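PDB 4GOT: methionine-binding lipoprotein MetQ from Bacillus subtilis subsp. subtilis, which probably binds methionine and passes it to the membrane permease of the MetNPQ ABC transporter, and is also involved in methionine sulfoxide transport. Local coordinates for residues Val39-Ala51 and Asn58-Glu72. Numbering follows the deposited sequence.
Sequences VLSDYKMYNKALA and NYFQHIPYLEQEMKE. With MSE (selenomethionine), chain B.
Asn-47 reaches from helix 44-51 into a cluster of polar side chains contributed by Asn-58, Gln-61 and Glu-69. With CG beside the backbone N (chi1 -78°), its amide is carried to Gln-61, and the two amides exchange a pair of hydrogen bonds: Asn-47 ND2 gives to Gln-61 OE1 (2.9 Å), and Gln-61 NE2 returns a bond to a lone pair of Asn-47 OD1. Asn-47 OD1 also accepts from Asn-58 ND2 (2.9 Å), while the second hydrogen of Asn-47 ND2 goes to the anti side of Glu-69 OE1 in a fairly straight bond. Four bonds thus fix the rotation of this buried amide, and an alanine here would probably leave Gln-61, Asn-58 and Glu-69 without a shared partner. Two waters extend the network from Glu-69 OE1 to the carbonyls of Tyr-43 and Lys-44, and a third joins Lys-44 NZ to Glu-72 OE2.

Tyr-46 and Phe-60 form an offset stack, centroids 4.7 Å apart and planes at 20°, and Tyr-46 CB makes a CH-pi contact over the Phe-60 face, 3.4 Å from its centroid. On the opposite face of that ring sits Gln-61 CB.

Tyr-43, Phe-60, His-62 and Tyr-65 wall one side of the selenomethionine pocket, probably the methionine site of this solute-binding protein of the PBP clan. The ligand's CE methyl sits over the centre of both tyrosine rings, 3.5 Å from Tyr-43 CD2, and its SE lies over the His-62 ring. Asn-180 holds the Tyr-43 hydroxyl, and Glu-116 binds His-62 NE2.

Helices 44-51 and 63-72 cross at -65° beside strand 57-62, an inner strand of the six-stranded sheet; Leu-78 of strand 78-86 packs on Asn-47 and Leu-50, and Ile-207 of strand 206-211 on Leu-66.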
loop_
_atom_site.group_PDB
_atom_site.type_symbol
_atom_site.label_atom_id
_atom_site.label_comp_id
_atom_site.label_asym_id
_atom_site.label_seq_id
_atom_site.Cartn_x
_atom_site.Cartn_y
_atom_site.Cartn_z
ATOM N N VAL A 39 -9.606 8.164 9.598
ATOM C CA VAL A 39 -9.593 7.456 8.287
ATOM C C VAL A 39 -9.979 8.533 7.249
ATOM O O VAL A 39 -10.908 9.314 7.485
ATOM C CB VAL A 39 -10.596 6.270 8.248
ATOM C CG1 VAL A 39 -10.544 5.594 6.904
ATOM C CG2 VAL A 39 -10.358 5.247 9.390
ATOM N N LEU A 40 -9.281 8.579 6.116
ATOM C CA LEU A 40 -9.529 9.621 5.081
ATOM C C LEU A 40 -10.016 8.946 3.782
ATOM O O LEU A 40 -9.828 7.735 3.610
ATOM C CB LEU A 40 -8.269 10.496 4.887
ATOM C CG LEU A 40 -7.802 11.208 6.171
ATOM C CD1 LEU A 40 -6.470 11.864 5.872
ATOM C CD2 LEU A 40 -8.867 12.242 6.680
ATOM N N SER A 41 -10.639 9.697 2.882
ATOM C CA SER A 41 -11.312 9.083 1.703
ATOM C C SER A 41 -10.389 8.641 0.568
ATOM O O SER A 41 -10.789 7.834 -0.263
ATOM C CB SER A 41 -12.402 9.982 1.138
ATOM O OG SER A 41 -11.978 11.320 0.987
ATOM N N ASP A 42 -9.186 9.198 0.471
ATOM C CA ASP A 42 -8.240 8.696 -0.551
ATOM C C ASP A 42 -6.806 9.018 -0.195
ATOM O O ASP A 42 -6.533 9.885 0.629
ATOM C CB ASP A 42 -8.611 9.215 -1.971
ATOM C CG ASP A 42 -7.815 10.471 -2.387
ATOM O OD1 ASP A 42 -8.211 11.564 -1.958
ATOM O OD2 ASP A 42 -6.787 10.354 -3.143
ATOM N N TYR A 43 -5.900 8.237 -0.813
ATOM C CA TYR A 43 -4.513 8.196 -0.525
ATOM C C TYR A 43 -3.888 9.584 -0.538
ATOM O O TYR A 43 -2.965 9.843 0.238
ATOM C CB TYR A 43 -3.796 7.354 -1.610
ATOM C CG TYR A 43 -3.820 5.821 -1.560
ATOM C CD1 TYR A 43 -4.193 5.106 -0.442
ATOM C CD2 TYR A 43 -3.395 5.093 -2.685
ATOM C CE1 TYR A 43 -4.152 3.709 -0.426
ATOM C CE2 TYR A 43 -3.354 3.706 -2.697
ATOM C CZ TYR A 43 -3.741 3.012 -1.561
ATOM O OH TYR A 43 -3.695 1.652 -1.578
ATOM N N LYS A 44 -4.365 10.482 -1.395
ATOM C CA LYS A 44 -3.728 11.806 -1.524
ATOM C C LYS A 44 -3.961 12.679 -0.281
ATOM O O LYS A 44 -3.240 13.646 -0.056
ATOM C CB LYS A 44 -4.196 12.538 -2.795
ATOM C CG LYS A 44 -3.671 12.005 -4.132
ATOM C CD LYS A 44 -2.129 11.925 -4.172
ATOM C CE LYS A 44 -1.486 12.555 -5.412
ATOM N NZ LYS A 44 -2.013 11.979 -6.677
HETATM N N MSE A 45 -4.970 12.333 0.525
HETATM C CA MSE A 45 -5.287 13.111 1.708
HETATM C C MSE A 45 -4.325 12.949 2.900
HETATM O O MSE A 45 -4.211 13.856 3.747
HETATM C CB MSE A 45 -6.728 12.811 2.168
HETATM C CG MSE A 45 -7.722 13.303 1.171
HETATM SE SE MSE A 45 -9.551 13.048 1.844
HETATM C CE MSE A 45 -9.487 14.283 3.370
ATOM N N TYR A 46 -3.651 11.806 2.991
ATOM C CA TYR A 46 -2.952 11.417 4.220
ATOM C C TYR A 46 -1.691 12.269 4.460
ATOM O O TYR A 46 -1.514 12.785 5.537
ATOM C CB TYR A 46 -2.634 9.920 4.177
ATOM C CG TYR A 46 -3.883 9.071 4.309
ATOM C CD1 TYR A 46 -4.645 8.721 3.203
ATOM C CD2 TYR A 46 -4.327 8.644 5.562
ATOM C CE1 TYR A 46 -5.832 7.966 3.351
ATOM C CE2 TYR A 46 -5.508 7.920 5.712
ATOM C CZ TYR A 46 -6.257 7.567 4.617
ATOM O OH TYR A 46 -7.394 6.783 4.804
ATOM N N ASN A 47 -0.835 12.434 3.454
ATOM C CA ASN A 47 0.367 13.273 3.593
ATOM C C ASN A 47 0.025 14.739 3.740
ATOM O O ASN A 47 0.707 15.481 4.475
ATOM C CB ASN A 47 1.311 13.043 2.421
ATOM C CG ASN A 47 2.095 11.759 2.578
ATOM O OD1 ASN A 47 2.382 11.337 3.721
ATOM N ND2 ASN A 47 2.447 11.123 1.462
ATOM N N LYS A 48 -1.050 15.168 3.076
ATOM C CA LYS A 48 -1.547 16.538 3.244
ATOM C C LYS A 48 -1.938 16.828 4.699
ATOM O O LYS A 48 -1.574 17.888 5.249
ATOM C CB LYS A 48 -2.722 16.824 2.307
ATOM C CG LYS A 48 -3.193 18.278 2.359
ATOM C CD LYS A 48 -3.938 18.655 1.089
ATOM C CE LYS A 48 -3.893 20.147 0.833
ATOM N NZ LYS A 48 -4.362 20.876 2.040
ATOM N N ALA A 49 -2.659 15.893 5.322
ATOM C CA ALA A 49 -3.115 16.067 6.721
ATOM C C ALA A 49 -1.895 16.187 7.663
ATOM O O ALA A 49 -1.852 17.051 8.539
ATOM C CB ALA A 49 -4.051 14.916 7.131
ATOM N N LEU A 50 -0.878 15.346 7.430
ATOM C CA LEU A 50 0.334 15.348 8.231
ATOM C C LEU A 50 1.090 16.641 8.067
ATOM O O LEU A 50 1.384 17.297 9.037
ATOM C CB LEU A 50 1.236 14.168 7.832
ATOM C CG LEU A 50 2.545 13.889 8.574
ATOM C CD1 LEU A 50 2.361 13.813 10.089
ATOM C CD2 LEU A 50 3.160 12.608 7.985
ATOM N N ALA A 51 1.375 17.026 6.824
ATOM C CA ALA A 51 2.032 18.304 6.515
ATOM C C ALA A 51 1.254 19.507 7.081
ATOM O O ALA A 51 1.856 20.498 7.515
ATOM C CB ALA A 51 2.213 18.467 5.014
ATOM N N ASN A 58 0.960 9.417 9.899
ATOM C CA ASN A 58 0.045 8.665 9.054
ATOM C C ASN A 58 0.605 7.237 8.872
ATOM O O ASN A 58 1.785 7.012 9.066
ATOM C CB ASN A 58 -0.293 9.407 7.718
ATOM C CG ASN A 58 0.895 9.604 6.809
ATOM O OD1 ASN A 58 1.708 8.694 6.609
ATOM N ND2 ASN A 58 0.934 10.761 6.147
ATOM N N TYR A 59 -0.281 6.302 8.540
ATOM C CA TYR A 59 0.033 4.876 8.402
ATOM C C TYR A 59 -0.846 4.393 7.244
ATOM O O TYR A 59 -2.048 4.071 7.428
ATOM C CB TYR A 59 -0.350 4.178 9.709
ATOM C CG TYR A 59 -0.125 2.704 9.791
ATOM C CD1 TYR A 59 0.870 2.082 9.067
ATOM C CD2 TYR A 59 -0.875 1.930 10.685
ATOM C CE1 TYR A 59 1.069 0.731 9.190
ATOM C CE2 TYR A 59 -0.667 0.574 10.820
ATOM C CZ TYR A 59 0.278 -0.028 10.059
ATOM O OH TYR A 59 0.525 -1.357 10.195
ATOM N N PHE A 60 -0.271 4.451 6.045
ATOM C CA PHE A 60 -1.003 4.131 4.803
ATOM C C PHE A 60 -0.145 3.829 3.572
ATOM O O PHE A 60 -0.681 3.240 2.643
ATOM C CB PHE A 60 -2.028 5.250 4.440
ATOM C CG PHE A 60 -1.413 6.385 3.674
ATOM C CD1 PHE A 60 -0.524 7.254 4.293
ATOM C CD2 PHE A 60 -1.609 6.506 2.292
ATOM C CE1 PHE A 60 0.100 8.257 3.563
ATOM C CE2 PHE A 60 -1.002 7.520 1.564
ATOM C CZ PHE A 60 -0.155 8.402 2.213
ATOM N N GLN A 61 1.150 4.207 3.548
ATOM C CA GLN A 61 1.957 4.212 2.300
ATOM C C GLN A 61 3.238 3.447 2.426
ATOM O O GLN A 61 3.620 3.069 3.520
ATOM C CB GLN A 61 2.314 5.671 1.936
ATOM C CG GLN A 61 3.418 6.290 2.806
ATOM C CD GLN A 61 3.413 7.796 2.819
ATOM O OE1 GLN A 61 3.453 8.444 1.772
ATOM N NE2 GLN A 61 3.369 8.385 4.031
ATOM N N HIS A 62 3.958 3.314 1.321
ATOM C CA HIS A 62 5.329 2.744 1.338
ATOM C C HIS A 62 6.326 3.867 0.979
ATOM O O HIS A 62 5.920 4.984 0.690
ATOM C CB HIS A 62 5.464 1.552 0.376
ATOM C CG HIS A 62 4.736 1.722 -0.936
ATOM N ND1 HIS A 62 5.112 2.637 -1.912
ATOM C CD2 HIS A 62 3.662 1.064 -1.436
ATOM C CE1 HIS A 62 4.279 2.551 -2.936
ATOM N NE2 HIS A 62 3.366 1.630 -2.661
ATOM N N ILE A 63 7.621 3.570 1.037
ATOM C CA ILE A 63 8.662 4.586 0.829
ATOM C C ILE A 63 8.596 5.177 -0.611
ATOM O O ILE A 63 8.671 6.391 -0.760
ATOM C CB ILE A 63 10.089 4.070 1.200
ATOM C CG1 ILE A 63 10.255 3.866 2.715
ATOM C CG2 ILE A 63 11.208 4.966 0.626
ATOM C CD1 ILE A 63 11.324 2.846 3.068
ATOM N N PRO A 64 8.425 4.320 -1.658
ATOM C CA PRO A 64 8.287 4.875 -3.021
ATOM C C PRO A 64 7.103 5.859 -3.128
ATOM O O PRO A 64 7.220 6.910 -3.769
ATOM C CB PRO A 64 8.118 3.613 -3.867
ATOM C CG PRO A 64 9.014 2.597 -3.163
ATOM C CD PRO A 64 8.640 2.853 -1.703
ATOM N N TYR A 65 5.997 5.561 -2.455
ATOM C CA TYR A 65 4.869 6.470 -2.517
ATOM C C TYR A 65 5.249 7.817 -1.855
ATOM O O TYR A 65 4.956 8.883 -2.385
ATOM C CB TYR A 65 3.637 5.874 -1.861
ATOM C CG TYR A 65 2.399 6.728 -2.113
ATOM C CD1 TYR A 65 2.061 7.739 -1.259
ATOM C CD2 TYR A 65 1.578 6.504 -3.226
ATOM C CE1 TYR A 65 0.962 8.547 -1.495
ATOM C CE2 TYR A 65 0.462 7.311 -3.469
ATOM C CZ TYR A 65 0.164 8.337 -2.592
ATOM O OH TYR A 65 -0.965 9.127 -2.766
ATOM N N LEU A 66 5.855 7.740 -0.667
ATOM C CA LEU A 66 6.291 8.921 0.094
ATOM C C LEU A 66 7.265 9.780 -0.724
ATOM O O LEU A 66 7.099 10.997 -0.815
ATOM C CB LEU A 66 6.930 8.514 1.451
ATOM C CG LEU A 66 7.441 9.727 2.285
ATOM C CD1 LEU A 66 6.303 10.718 2.649
ATOM C CD2 LEU A 66 8.186 9.232 3.523
ATOM N N GLU A 67 8.249 9.122 -1.359
ATOM C CA GLU A 67 9.218 9.829 -2.212
ATOM C C GLU A 67 8.602 10.587 -3.369
ATOM O O GLU A 67 8.910 11.785 -3.582
ATOM C CB GLU A 67 10.279 8.859 -2.728
ATOM C CG GLU A 67 11.215 8.493 -1.618
ATOM C CD GLU A 67 12.305 7.575 -2.081
ATOM O OE1 GLU A 67 12.340 7.254 -3.293
ATOM O OE2 GLU A 67 13.103 7.187 -1.213
ATOM N N GLN A 68 7.730 9.904 -4.108
ATOM C CA GLN A 68 6.941 10.563 -5.155
ATOM C C GLN A 68 6.151 11.763 -4.639
ATOM O O GLN A 68 6.070 12.804 -5.309
ATOM C CB GLN A 68 5.936 9.571 -5.806
ATOM C CG GLN A 68 5.076 10.186 -6.926
ATOM C CD GLN A 68 5.885 10.623 -8.157
ATOM O OE1 GLN A 68 6.957 10.102 -8.431
ATOM N NE2 GLN A 68 5.345 11.577 -8.907
ATOM N N GLU A 69 5.496 11.596 -3.495
ATOM C CA GLU A 69 4.675 12.696 -2.921
ATOM C C GLU A 69 5.505 13.925 -2.613
ATOM O O GLU A 69 5.083 15.074 -2.862
ATOM C CB GLU A 69 3.980 12.229 -1.681
ATOM C CG GLU A 69 2.878 11.226 -2.005
ATOM C CD GLU A 69 1.528 11.904 -2.194
ATOM O OE1 GLU A 69 1.004 12.388 -1.156
ATOM O OE2 GLU A 69 1.019 11.916 -3.355
HETATM N N MSE A 70 6.723 13.698 -2.130
HETATM C CA MSE A 70 7.597 14.822 -1.803
HETATM C C MSE A 70 8.196 15.441 -3.041
HETATM O O MSE A 70 8.386 16.642 -3.066
HETATM C CB MSE A 70 8.660 14.437 -0.785
HETATM C CG MSE A 70 8.086 14.265 0.640
HETATM SE SE MSE A 70 9.367 13.385 1.832
HETATM C CE MSE A 70 10.583 14.928 2.021
ATOM N N LYS A 71 8.474 14.632 -4.067
ATOM C CA LYS A 71 8.849 15.152 -5.400
ATOM C C LYS A 71 7.744 16.077 -5.967
ATOM O O LYS A 71 8.011 17.136 -6.495
ATOM C CB LYS A 71 9.107 13.983 -6.335
ATOM C CG LYS A 71 9.607 14.322 -7.729
ATOM C CD LYS A 71 9.713 13.035 -8.559
ATOM C CE LYS A 71 11.030 12.267 -8.367
ATOM N NZ LYS A 71 11.944 12.386 -9.555
ATOM N N GLU A 72 6.501 15.670 -5.847
ATOM C CA GLU A 72 5.372 16.474 -6.346
ATOM C C GLU A 72 4.995 17.692 -5.483
ATOM O O GLU A 72 4.484 18.687 -6.004
ATOM C CB GLU A 72 4.144 15.571 -6.488
ATOM C CG GLU A 72 4.224 14.539 -7.608
ATOM C CD GLU A 72 3.052 13.547 -7.579
ATOM O OE1 GLU A 72 2.192 13.671 -6.684
ATOM O OE2 GLU A 72 2.996 12.642 -8.444
HETATM N N MSE B 300 -1.394 -0.199 1.503
HETATM C CA MSE B 300 -1.034 0.000 0.068
HETATM C C MSE B 300 -0.106 -1.131 -0.490
HETATM O O MSE B 300 0.868 -1.406 0.159
HETATM O OXT MSE B 300 -0.251 -1.749 -1.574
HETATM C CB MSE B 300 -0.304 1.346 -0.069
HETATM C CG MSE B 300 -0.127 1.852 -1.465
HETATM SE SE MSE B 300 1.007 3.473 -1.562
HETATM C CE MSE B 300 -0.418 4.854 -0.885
HETATM O O HOH W 1 -0.919 11.258 0.742
HETATM O O HOH W 2 -0.828 14.429 -0.985
HETATM O O HOH W 3 0.490 11.788 -8.153
#